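Local coordinates for protein lysyl oxidase (Pichia pastoris, PDB 1W7C) that probably oxidises primary amines, lysine side chains among them, to aldehydes, using copper and a topaquinone cofactor built from its own chain, at residues 693-698 and 704-709; 38-43 and 87-92; 149-154 and 165-170; 582-587 and 651-656. All blocks are in the same frame, centred on the assembly; numbering follows the deposited sequence. Where two conformers were deposited one is given.

Contact 1: residues 693-698 and 704-709; sequences VFYTYD and SNWEFY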
# COMPACT_ATOMS: atom_id res chain seq x y z
N VAL A 693 11.29 -15.30 17.57
CA VAL A 693 11.61 -15.38 19.00
C VAL A 693 10.40 -15.96 19.70
O VAL A 693 9.26 -15.71 19.32
CB VAL A 693 12.00 -13.98 19.59
CG1 VAL A 693 10.86 -12.98 19.49
CG2 VAL A 693 12.49 -14.11 21.03
N PHE A 694 10.68 -16.73 20.75
CA PHE A 694 9.67 -17.24 21.65
C PHE A 694 10.13 -16.92 23.05
O PHE A 694 11.09 -17.47 23.53
CB PHE A 694 9.47 -18.75 21.44
CG PHE A 694 8.36 -19.35 22.26
CD1 PHE A 694 8.60 -20.46 23.08
CD2 PHE A 694 7.08 -18.85 22.19
CE1 PHE A 694 7.57 -21.03 23.81
CE2 PHE A 694 6.04 -19.42 22.94
CZ PHE A 694 6.29 -20.51 23.73
N TYR A 695 9.44 -15.97 23.64
CA TYR A 695 9.69 -15.50 25.00
C TYR A 695 8.65 -16.13 25.90
O TYR A 695 7.46 -16.13 25.57
CB TYR A 695 9.50 -13.96 25.04
CG TYR A 695 9.39 -13.42 26.45
CD1 TYR A 695 8.15 -13.35 27.10
CD2 TYR A 695 10.51 -12.96 27.10
CE1 TYR A 695 8.06 -12.89 28.39
CE2 TYR A 695 10.45 -12.47 28.41
CZ TYR A 695 9.20 -12.42 29.03
OH TYR A 695 9.11 -11.94 30.32
N THR A 696 9.08 -16.67 27.03
CA THR A 696 8.15 -17.15 28.04
C THR A 696 8.47 -16.60 29.39
O THR A 696 9.63 -16.37 29.70
CB THR A 696 8.17 -18.68 28.11
OG1 THR A 696 9.50 -19.15 28.32
CG2 THR A 696 7.70 -19.30 26.78
N TYR A 697 7.42 -16.45 30.19
CA TYR A 697 7.57 -16.01 31.57
C TYR A 697 6.94 -17.06 32.46
O TYR A 697 5.84 -17.52 32.21
CB TYR A 697 6.91 -14.65 31.78
CG TYR A 697 6.97 -14.14 33.20
CD1 TYR A 697 8.04 -13.36 33.63
CD2 TYR A 697 5.97 -14.44 34.12
CE1 TYR A 697 8.10 -12.87 34.94
CE2 TYR A 697 6.02 -13.97 35.43
CZ TYR A 697 7.09 -13.18 35.83
OH TYR A 697 7.15 -12.71 37.12
N ASP A 698 7.68 -17.45 33.51
CA ASP A 698 7.20 -18.42 34.48
C ASP A 698 6.59 -17.65 35.66
O ASP A 698 7.25 -16.81 36.26
CB ASP A 698 8.35 -19.30 34.95
CG ASP A 698 7.87 -20.61 35.55
OD1 ASP A 698 8.53 -21.65 35.32
OD2 ASP A 698 6.85 -20.70 36.26
N SER A 704 12.23 -15.26 33.15
CA SER A 704 11.96 -15.17 31.72
C SER A 704 12.91 -16.11 30.99
O SER A 704 14.02 -16.37 31.45
CB SER A 704 12.19 -13.73 31.23
OG SER A 704 11.22 -12.84 31.77
N ASN A 705 12.47 -16.63 29.85
CA ASN A 705 13.34 -17.38 28.94
C ASN A 705 13.15 -16.84 27.52
O ASN A 705 12.04 -16.52 27.10
CB ASN A 705 13.01 -18.88 28.94
CG ASN A 705 13.92 -19.67 28.00
OD1 ASN A 705 13.49 -20.10 26.91
ND2 ASN A 705 15.17 -19.88 28.41
N TRP A 706 14.26 -16.75 26.79
CA TRP A 706 14.26 -16.29 25.40
C TRP A 706 14.80 -17.41 24.54
O TRP A 706 15.88 -17.90 24.77
CB TRP A 706 15.16 -15.07 25.24
CG TRP A 706 14.72 -13.84 26.01
CD1 TRP A 706 14.98 -13.54 27.34
CD2 TRP A 706 13.98 -12.73 25.51
NE1 TRP A 706 14.43 -12.32 27.67
CE2 TRP A 706 13.82 -11.81 26.56
CE3 TRP A 706 13.42 -12.42 24.26
CZ2 TRP A 706 13.13 -10.61 26.41
CZ3 TRP A 706 12.72 -11.25 24.12
CH2 TRP A 706 12.58 -10.35 25.18
N GLU A 707 14.02 -17.82 23.55
CA GLU A 707 14.41 -18.77 22.52
C GLU A 707 14.56 -18.02 21.19
O GLU A 707 13.58 -17.45 20.69
CB GLU A 707 13.35 -19.88 22.35
CG GLU A 707 13.64 -20.83 21.20
CD GLU A 707 14.95 -21.58 21.39
OE1 GLU A 707 15.06 -22.33 22.38
OE2 GLU A 707 15.87 -21.42 20.57
N PHE A 708 15.79 -18.01 20.68
CA PHE A 708 16.14 -17.30 19.44
C PHE A 708 16.46 -18.22 18.25
O PHE A 708 16.84 -17.74 17.19
CB PHE A 708 17.36 -16.40 19.69
CG PHE A 708 17.12 -15.29 20.66
CD1 PHE A 708 17.68 -15.30 21.92
CD2 PHE A 708 16.35 -14.20 20.29
CE1 PHE A 708 17.47 -14.23 22.81
CE2 PHE A 708 16.14 -13.13 21.16
CZ PHE A 708 16.69 -13.15 22.42
N TYR A 709 16.31 -19.53 18.44
CA TYR A 709 16.39 -20.50 17.33
C TYR A 709 17.71 -20.41 16.56
O TYR A 709 17.76 -20.51 15.32
CB TYR A 709 15.18 -20.33 16.41
CG TYR A 709 13.88 -20.62 17.11
CD1 TYR A 709 13.02 -19.59 17.47
CD2 TYR A 709 13.52 -21.92 17.46
CE1 TYR A 709 11.80 -19.84 18.10
CE2 TYR A 709 12.31 -22.19 18.09
CZ TYR A 709 11.45 -21.14 18.39
OH TYR A 709 10.26 -21.37 19.05
O HOH W 1 11.23 -19.45 25.69

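Contact 2: residues 38-43 and 87-92; sequences STYNIT and VYFGEG. With NAG (2-acetamido-2-deoxy-beta-D-glucopyranose), chain Q.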
# COMPACT_ATOMS: atom_id res chain seq x y z
N SER A 38 23.71 -12.95 -45.37
CA SER A 38 23.98 -13.83 -46.51
C SER A 38 22.69 -14.16 -47.29
O SER A 38 22.74 -14.54 -48.44
CB SER A 38 24.73 -15.09 -46.07
OG SER A 38 23.91 -15.95 -45.32
N THR A 39 21.54 -13.95 -46.67
CA THR A 39 20.25 -14.30 -47.26
C THR A 39 19.60 -13.12 -48.01
O THR A 39 18.96 -13.31 -49.04
CB THR A 39 19.31 -14.79 -46.13
OG1 THR A 39 19.89 -15.96 -45.51
CG2 THR A 39 17.97 -15.26 -46.72
N TYR A 40 19.78 -11.93 -47.46
CA TYR A 40 19.19 -10.70 -47.99
C TYR A 40 20.30 -9.67 -48.21
O TYR A 40 21.40 -9.82 -47.67
CB TYR A 40 18.16 -10.13 -46.99
CG TYR A 40 17.12 -11.12 -46.52
CD1 TYR A 40 17.12 -11.59 -45.22
CD2 TYR A 40 16.16 -11.58 -47.36
CE1 TYR A 40 16.17 -12.50 -44.78
CE2 TYR A 40 15.21 -12.50 -46.94
CZ TYR A 40 15.22 -12.94 -45.64
OH TYR A 40 14.27 -13.83 -45.22
N ASN A 41 20.00 -8.65 -49.00
CA ASN A 41 20.90 -7.49 -49.11
C ASN A 41 20.62 -6.57 -47.95
O ASN A 41 19.65 -5.80 -47.96
CB ASN A 41 20.60 -6.80 -50.45
CG ASN A 41 21.58 -5.70 -50.80
OD1 ASN A 41 22.34 -5.20 -49.96
ND2 ASN A 41 21.57 -5.31 -52.09
N ILE A 42 21.47 -6.66 -46.92
CA ILE A 42 21.31 -5.89 -45.70
C ILE A 42 22.30 -4.73 -45.72
O ILE A 42 23.51 -4.92 -45.92
CB ILE A 42 21.56 -6.79 -44.45
CG1 ILE A 42 20.57 -7.96 -44.39
CG2 ILE A 42 21.57 -5.97 -43.17
CD1 ILE A 42 19.11 -7.56 -44.33
N THR A 43 21.77 -3.53 -45.49
CA THR A 43 22.54 -2.31 -45.35
C THR A 43 22.76 -2.01 -43.87
O THR A 43 21.84 -2.21 -43.05
CB THR A 43 21.76 -1.17 -46.03
OG1 THR A 43 21.60 -1.47 -47.42
CG2 THR A 43 22.53 0.16 -45.97
N VAL A 87 13.19 -7.09 -39.36
CA VAL A 87 14.00 -6.57 -40.44
C VAL A 87 13.10 -5.60 -41.22
O VAL A 87 11.96 -5.92 -41.56
CB VAL A 87 14.50 -7.70 -41.36
CG1 VAL A 87 15.32 -7.16 -42.53
CG2 VAL A 87 15.28 -8.75 -40.55
N TYR A 88 13.63 -4.42 -41.51
CA TYR A 88 12.96 -3.53 -42.44
C TYR A 88 13.35 -3.88 -43.86
O TYR A 88 14.53 -3.98 -44.16
CB TYR A 88 13.30 -2.07 -42.15
CG TYR A 88 12.61 -1.16 -43.14
CD1 TYR A 88 11.25 -0.88 -43.03
CD2 TYR A 88 13.30 -0.64 -44.24
CE1 TYR A 88 10.61 -0.09 -43.96
CE2 TYR A 88 12.65 0.16 -45.15
CZ TYR A 88 11.31 0.42 -45.01
OH TYR A 88 10.67 1.24 -45.91
N PHE A 89 12.34 -4.09 -44.69
CA PHE A 89 12.54 -4.29 -46.12
C PHE A 89 12.00 -3.12 -46.93
O PHE A 89 10.77 -2.94 -47.04
CB PHE A 89 11.87 -5.57 -46.59
CG PHE A 89 12.52 -6.82 -46.07
CD1 PHE A 89 12.00 -7.47 -44.96
CD2 PHE A 89 13.67 -7.32 -46.65
CE1 PHE A 89 12.60 -8.59 -44.46
CE2 PHE A 89 14.26 -8.47 -46.16
CZ PHE A 89 13.71 -9.12 -45.07
N GLY A 90 12.92 -2.38 -47.55
CA GLY A 90 12.58 -1.26 -48.40
C GLY A 90 12.86 -1.49 -49.88
O GLY A 90 12.52 -0.65 -50.68
N GLU A 91 13.42 -2.65 -50.23
CA GLU A 91 13.82 -2.93 -51.60
C GLU A 91 12.65 -3.08 -52.56
O GLU A 91 12.84 -3.00 -53.78
CB GLU A 91 14.69 -4.21 -51.65
CG GLU A 91 13.91 -5.49 -51.32
CD GLU A 91 14.72 -6.75 -51.52
OE1 GLU A 91 15.94 -6.72 -51.29
OE2 GLU A 91 14.11 -7.78 -51.89
N GLY A 92 11.47 -3.32 -52.03
CA GLY A 92 10.27 -3.46 -52.85
C GLY A 92 9.57 -2.15 -53.21
O GLY A 92 10.01 -1.05 -52.86
C1 NAG Q . 22.33 -4.11 -52.40
C2 NAG Q . 22.68 -4.39 -53.87
C3 NAG Q . 23.40 -3.18 -54.46
C4 NAG Q . 22.65 -1.89 -54.19
C5 NAG Q . 22.21 -1.78 -52.73
C6 NAG Q . 21.28 -0.59 -52.54
C7 NAG Q . 23.45 -6.50 -54.90
C8 NAG Q . 24.46 -7.60 -54.82
N2 NAG Q . 23.55 -5.55 -53.96
O3 NAG Q . 23.56 -3.34 -55.85
O4 NAG Q . 23.49 -0.80 -54.51
O5 NAG Q . 21.52 -2.95 -52.34
O6 NAG Q . 20.77 -0.59 -51.23
O7 NAG Q . 22.60 -6.51 -55.80
O HOH W 2 17.42 -8.83 -50.27

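Contact 3: residues 149-154 and 165-170; sequences NLNTTI and VPYEDM. With NAG (2-acetamido-2-deoxy-beta-D-glucopyranose), chain R.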
# COMPACT_ATOMS: atom_id res chain seq x y z
N ASN A 149 11.77 22.98 -42.41
CA ASN A 149 10.63 23.91 -42.33
C ASN A 149 10.77 25.01 -41.27
O ASN A 149 10.39 26.16 -41.51
CB ASN A 149 9.35 23.12 -42.09
CG ASN A 149 8.84 22.47 -43.35
OD1 ASN A 149 7.98 23.02 -44.04
ND2 ASN A 149 9.40 21.31 -43.69
N LEU A 150 11.30 24.66 -40.11
CA LEU A 150 11.34 25.57 -38.96
C LEU A 150 12.56 26.49 -38.96
O LEU A 150 12.53 27.52 -38.29
CB LEU A 150 11.25 24.80 -37.63
CG LEU A 150 9.96 23.99 -37.45
CD1 LEU A 150 10.06 23.17 -36.18
CD2 LEU A 150 8.71 24.87 -37.40
N ASN A 151 13.59 26.16 -39.73
CA ASN A 151 14.81 26.98 -39.77
C ASN A 151 14.94 27.87 -41.02
O ASN A 151 16.04 28.25 -41.39
CB ASN A 151 16.06 26.10 -39.62
CG ASN A 151 17.27 26.87 -39.13
OD1 ASN A 151 17.15 27.81 -38.33
ND2 ASN A 151 18.46 26.47 -39.62
N THR A 152 13.82 28.23 -41.62
CA THR A 152 13.84 29.23 -42.70
C THR A 152 13.99 30.63 -42.10
O THR A 152 13.77 30.84 -40.93
CB THR A 152 12.55 29.19 -43.54
OG1 THR A 152 11.41 29.48 -42.71
CG2 THR A 152 12.31 27.79 -44.10
N THR A 153 14.35 31.59 -42.92
CA THR A 153 14.46 32.97 -42.46
C THR A 153 13.16 33.43 -41.78
O THR A 153 13.21 34.01 -40.69
CB THR A 153 14.81 33.87 -43.66
OG1 THR A 153 16.07 33.46 -44.23
CG2 THR A 153 15.04 35.31 -43.23
N ILE A 154 12.02 33.15 -42.40
CA ILE A 154 10.71 33.55 -41.85
C ILE A 154 10.39 32.81 -40.54
O ILE A 154 10.02 33.44 -39.56
CB ILE A 154 9.58 33.36 -42.88
CG1 ILE A 154 9.73 34.37 -44.02
CG2 ILE A 154 8.20 33.54 -42.23
CD1 ILE A 154 8.89 34.06 -45.25
N VAL A 165 13.43 33.34 -27.59
CA VAL A 165 14.81 32.89 -27.80
C VAL A 165 14.93 32.45 -29.26
O VAL A 165 13.93 32.10 -29.89
CB VAL A 165 15.19 31.71 -26.84
CG1 VAL A 165 14.99 32.09 -25.37
CG2 VAL A 165 14.40 30.44 -27.19
N PRO A 166 16.14 32.48 -29.83
CA PRO A 166 16.31 32.04 -31.22
C PRO A 166 16.18 30.52 -31.35
O PRO A 166 16.21 29.78 -30.37
CB PRO A 166 17.72 32.51 -31.56
CG PRO A 166 18.43 32.55 -30.28
CD PRO A 166 17.40 32.96 -29.24
N TYR A 167 16.02 30.08 -32.59
CA TYR A 167 15.90 28.67 -32.92
C TYR A 167 16.96 27.77 -32.28
O TYR A 167 16.64 26.68 -31.83
CB TYR A 167 15.94 28.52 -34.43
CG TYR A 167 15.79 27.10 -34.97
CD1 TYR A 167 14.56 26.45 -34.93
CD2 TYR A 167 16.86 26.45 -35.57
CE1 TYR A 167 14.41 25.18 -35.46
CE2 TYR A 167 16.71 25.18 -36.11
CZ TYR A 167 15.49 24.55 -36.05
OH TYR A 167 15.33 23.31 -36.60
N GLU A 168 18.20 28.27 -32.18
CA GLU A 168 19.31 27.49 -31.63
C GLU A 168 19.08 27.12 -30.15
O GLU A 168 19.70 26.18 -29.64
CB GLU A 168 20.63 28.27 -31.71
CG GLU A 168 21.26 28.34 -33.10
CD GLU A 168 20.39 29.03 -34.11
OE1 GLU A 168 20.17 28.42 -35.18
OE2 GLU A 168 19.92 30.17 -33.84
N ASP A 169 18.23 27.89 -29.47
CA ASP A 169 18.01 27.75 -28.03
C ASP A 169 16.76 26.96 -27.69
O ASP A 169 16.38 26.89 -26.53
CB ASP A 169 17.92 29.15 -27.39
CG ASP A 169 19.20 29.91 -27.43
OD1 ASP A 169 20.22 29.33 -27.84
OD2 ASP A 169 19.28 31.09 -27.06
N MET A 170 16.11 26.37 -28.69
CA MET A 170 14.95 25.52 -28.49
C MET A 170 15.12 24.21 -29.25
O MET A 170 16.01 24.05 -30.10
CB MET A 170 13.67 26.27 -28.90
CG MET A 170 13.47 26.40 -30.42
SD MET A 170 12.10 27.43 -30.89
CE MET A 170 12.64 29.07 -30.29
C1 NAG R . 19.57 27.22 -39.10
C2 NAG R . 20.76 26.23 -39.17
C3 NAG R . 22.09 26.91 -38.82
C4 NAG R . 22.25 28.19 -39.64
C5 NAG R . 21.00 29.05 -39.52
C6 NAG R . 21.16 30.31 -40.36
C7 NAG R . 20.46 23.84 -38.60
C8 NAG R . 20.37 22.84 -37.48
N2 NAG R . 20.54 25.12 -38.24
O3 NAG R . 23.19 26.06 -39.09
O4 NAG R . 23.37 28.92 -39.20
O5 NAG R . 19.86 28.33 -39.93
O6 NAG R . 19.92 30.71 -40.89
O7 NAG R . 20.45 23.44 -39.77

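Contact 4: residues 582-587 and 651-656; sequences HRIVKN and GLHHLP. With CU (copper (II) ion), chain C.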
# COMPACT_ATOMS: atom_id res chain seq x y z
N HIS A 582 -7.65 1.94 -13.87
CA HIS A 582 -7.53 1.78 -15.30
C HIS A 582 -7.77 3.12 -16.01
O HIS A 582 -8.03 4.14 -15.36
CB HIS A 582 -8.50 0.69 -15.80
CG HIS A 582 -9.94 0.96 -15.51
ND1 HIS A 582 -10.67 1.96 -16.10
CD2 HIS A 582 -10.76 0.39 -14.60
CE1 HIS A 582 -11.90 1.97 -15.60
NE2 HIS A 582 -11.97 1.04 -14.68
N ARG A 583 -7.68 3.13 -17.33
CA ARG A 583 -7.86 4.34 -18.08
C ARG A 583 -9.17 5.02 -17.78
O ARG A 583 -10.22 4.37 -17.69
CB ARG A 583 -7.83 4.07 -19.59
CG ARG A 583 -6.49 3.74 -20.20
CD ARG A 583 -6.63 3.33 -21.67
NE ARG A 583 -7.04 4.43 -22.49
CZ ARG A 583 -7.74 4.34 -23.62
NH1 ARG A 583 -8.19 3.18 -24.05
NH2 ARG A 583 -8.00 5.43 -24.31
N ILE A 584 -9.13 6.32 -17.70
CA ILE A 584 -10.33 7.19 -17.70
C ILE A 584 -10.92 7.31 -19.09
O ILE A 584 -12.12 7.11 -19.28
CB ILE A 584 -9.99 8.56 -17.10
CG1 ILE A 584 -9.54 8.40 -15.66
CG2 ILE A 584 -11.21 9.49 -17.22
CD1 ILE A 584 -8.90 9.63 -15.04
N VAL A 585 -10.10 7.67 -20.06
CA VAL A 585 -10.57 7.84 -21.45
C VAL A 585 -11.02 6.47 -22.02
O VAL A 585 -10.38 5.45 -21.72
CB VAL A 585 -9.43 8.45 -22.29
CG1 VAL A 585 -9.78 8.46 -23.79
CG2 VAL A 585 -9.08 9.84 -21.76
N LYS A 586 -12.06 6.50 -22.84
CA LYS A 586 -12.63 5.29 -23.43
C LYS A 586 -12.24 5.11 -24.89
O LYS A 586 -11.98 3.99 -25.34
CB LYS A 586 -14.17 5.31 -23.30
CG LYS A 586 -14.65 5.56 -21.80
CD LYS A 586 -13.97 4.64 -20.80
CE LYS A 586 -14.36 4.92 -19.34
NZ LYS A 586 -13.29 4.44 -18.36
N ASN A 587 -12.28 6.19 -25.66
CA ASN A 587 -12.16 6.12 -27.11
C ASN A 587 -11.15 7.15 -27.60
O ASN A 587 -11.55 8.23 -28.04
CB ASN A 587 -13.54 6.41 -27.77
CG ASN A 587 -14.70 5.62 -27.16
OD1 ASN A 587 -15.77 6.17 -26.81
ND2 ASN A 587 -14.54 4.32 -27.12
N GLY A 651 -2.00 1.24 -12.07
CA GLY A 651 -2.10 2.54 -12.70
C GLY A 651 -2.10 3.69 -11.74
O GLY A 651 -2.19 3.49 -10.52
N LEU A 652 -2.02 4.88 -12.30
CA LEU A 652 -2.05 6.15 -11.56
C LEU A 652 -2.74 7.19 -12.43
O LEU A 652 -2.37 7.36 -13.59
CB LEU A 652 -0.63 6.64 -11.29
CG LEU A 652 0.35 5.68 -10.58
CD1 LEU A 652 1.81 6.12 -10.72
CD2 LEU A 652 0.05 5.51 -9.08
N HIS A 653 -3.69 7.90 -11.86
CA HIS A 653 -4.20 9.12 -12.46
C HIS A 653 -3.37 10.28 -11.91
O HIS A 653 -3.52 10.67 -10.75
CB HIS A 653 -5.65 9.36 -12.08
CG HIS A 653 -6.57 8.21 -12.33
ND1 HIS A 653 -6.61 7.54 -13.54
CD2 HIS A 653 -7.44 7.58 -11.52
CE1 HIS A 653 -7.51 6.58 -13.46
NE2 HIS A 653 -8.01 6.56 -12.23
N HIS A 654 -2.48 10.81 -12.72
CA HIS A 654 -1.48 11.77 -12.27
C HIS A 654 -1.90 13.17 -12.69
O HIS A 654 -1.96 13.48 -13.87
CB HIS A 654 -0.12 11.41 -12.83
CG HIS A 654 1.02 12.09 -12.17
ND1 HIS A 654 2.32 11.92 -12.60
CD2 HIS A 654 1.10 12.84 -11.04
CE1 HIS A 654 3.14 12.59 -11.81
NE2 HIS A 654 2.42 13.17 -10.86
N LEU A 655 -2.15 14.01 -11.69
CA LEU A 655 -2.49 15.42 -11.83
C LEU A 655 -1.38 16.18 -11.09
O LEU A 655 -1.48 16.45 -9.87
CB LEU A 655 -3.85 15.71 -11.20
CG LEU A 655 -4.31 17.16 -11.40
CD1 LEU A 655 -4.65 17.45 -12.86
CD2 LEU A 655 -5.50 17.52 -10.51
N PRO A 656 -0.28 16.47 -11.77
CA PRO A 656 0.87 17.05 -11.09
C PRO A 656 0.56 18.38 -10.40
O PRO A 656 -0.19 19.19 -10.89
CB PRO A 656 1.89 17.21 -12.20
CG PRO A 656 1.55 16.09 -13.15
CD PRO A 656 0.06 16.11 -13.15
CU CU C . 2.91 10.89 -14.23
O HOH W 3 4.85 11.63 -14.98

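Contact 1: residues 693-698 and 704-709
An antiparallel beta hairpin, made of strands 692-697 and 704-707, sets Phe694 opposite Glu707 and Tyr695 opposite Trp706. The short strand axes approach to 4.7 Å, with their directions 168° apart. Phe694 and Glu707 form one hydrogen-bonded pair, exchanging bonds between Phe694 N and Glu707 O and between Glu707 N and Phe694 O, and Thr696 and Asn705 form the next in the same way. Tyr695 and Trp706 fall between them as a non-hydrogen-bonded pair, and here the rings meet in a T-shaped stack. Tyr695 CD2 stands over the centre of one indole face, 3.5 Å from Trp706 CE2, with the planes at 67°. Val693 CG2 closes on the edge of the same indole, 3.8 Å from Trp706 CE3. With its CG turned anti to the backbone N (chi1 165°), Tyr695 directs its ring past the indole to Ser704, where its OH hydrogen-bonds Ser704 OG at 2.7 Å. On the sheet face of Phe694 and Thr696, one water hydrogen-bonds Phe694 O, Thr696 OG1 and Asn705 OD1, spanning the two strands. At the end of the hairpin, Glu707 OE2 accepts a hydrogen bond from Tyr709 N at 2.9 Å through its anti lone pair, while Glu707 CG lies over the Tyr709 ring. Strand 418-433 flanks the far edge of strand 692-697. Tyr728 of the second subunit makes an edge-to-face pair with Tyr695, and Phe725 of that subunit meets Trp706 and Phe708. The arrangement is that of a regular beta hairpin whose aromatic face forms part of a dimer interface.

Contact 2: residues 38-43 and 87-92
Tyr40 lays one face of its ring against the rim of Phe89, with Phe89 CE2 3.8 Å from Tyr40 CD2. The pair is T-shaped, its centroids 5.1 Å apart and its planes at 76°, and Phe89 CZ stands over the centre of the Tyr40 ring. Thr39 CG2 covers the opposite face of that ring. Tyr40 is the first residue to leave helix 26-39, and a chi1 of -51° keeps its CG beside the backbone N as the ring reaches strand 82-89. Beside this pair Val87 CG1 packs on a face of Phe89 and meets Ile42 CD1 at 4.2 Å. Leu100 of the neighbouring strand touches both Tyr40 and Val87, extending the apolar patch across the antiparallel sheet of the N2 domain. The polar link runs through the two loops, between Asn41 and Glu91: a water accepts a hydrogen bond from Asn41 N at 2.9 Å and donates one to Glu91 OE1 at 2.8 Å. Asn53 ND2 supports it by hydrogen-bonding both Asn41 O and Glu91 OE1. Asn41 ND2 carries an N-linked sugar, joined to its C1 at 1.5 Å. The contact therefore rests on aromatic and aliphatic surfaces, with water and Asn53 joining the polar parts of the two turns.

Contact 3: residues 149-154 and 165-170
Asn151 and Tyr167 both hold CG anti to the backbone N, with chi1 -159° and -178°, and this brings Asn151 CB over the tyrosine ring and its amide alongside Tyr167 CD2 and CE2. Asn151 sits in the tight turn between helices 136-150 and 153-163, and Tyr167 starts a short 3-10 turn that leads into strand 170-180, so the contact packs the turn between two consecutive helices against the loop that leads from the second helix into the antiparallel sheet. The amide and ring planes are only 17° apart. Asn151 CB makes a CH-pi contact, 4.1 Å from the ring centroid, and Asn151 OD1 comes to 3.1 Å from Tyr167 CD2. Leu150 CB adds an apolar touch at 3.9 Å from Tyr167 CE1, and the nearby Leu150 O is buried without a polar partner. The ends of these side chains are held from outside: Arg156 NH1 donates to Asn151 OD1 and forms a salt bridge with Glu168 OE1, while Tyr167 OH hydrogen-bonds Asn147 OD1. Thr152, at the N-cap position, caps helix 153-163 through OG1 to the N of Met155. Asn151, Thr152 and Thr153 make up an Asn-X-Thr glycosylation sequon. The sugar N2 lies near the Tyr167 ring plane, at its edge; Asn147 ND2 hydrogen-bonds the same sugar, whose C1 is joined to Asn151 ND2 by a bond of 1.4 Å.

Contact 4: residues 582-587 and 651-656
The irregular loop 582-587 passes beside strand 651-654, with His582 CA and Gly651 CA 6.1 Å apart and the His582 carbonyl directed at the His653 ring. The strand is the end of the long strand 642-654 in the copper amine oxidase catalytic domain, and it runs straight into the copper site. His582 O approaches the edge of the His653 imidazole in its plane, 3.1 Å from His653 CE1. Ile584 comes from another direction: its CD1 lies over one face of the ring, offset toward the rim, 3.4 Å from His653 ND1, as a CH-pi contact, and Ile584 CG1 is 3.5 Å from His653 CE1. A chi1 of -52° on His653 keeps its CG beside the backbone N and swings the ring to the loop. Both ring nitrogens are engaged: ND1 with Asp489 OD1, and NE2 with the backbone O of Asn550 of the second subunit. Asp489 also takes Ile584 N on OD2, so one carboxylate positions both partners of the contact, and it lies in sequence between the copper ligands His488 and His490. Within the loop, His582 ND1 donates to Arg583 O at 2.9 Å, the donor standing above the carbonyl plane. The neighbouring His654 turns its ND1 to the metal, with Pro656 CG over one face of its ring and its NE2 held by Asp660 OD1. His488 NE2 and His490 NE2 bind the same copper, with a water at 2.2 Å; His654 ND1 binds it at 2.0 Å.

From the N terminus the contacts follow one another in the order 2, 3, 4, 1, each closing before the next opens, so none nests in or crosses another. Contact 2 joins the end of helix 26-39 to strand 82-89, and contact 3 closes the short excursion through helix 153-163; their centres are about 37 Å apart. Contact 4 closes a loop of 63 residues between 587 and 651, beside the copper, and contact 1 is a local hairpin closing only five residues. Contacts 1 and 4 both touch the second subunit, although their centres lie about 52 Å apart, whereas contacts 2 and 3 lie beside the two smaller antiparallel sheets, and each bears a sugar.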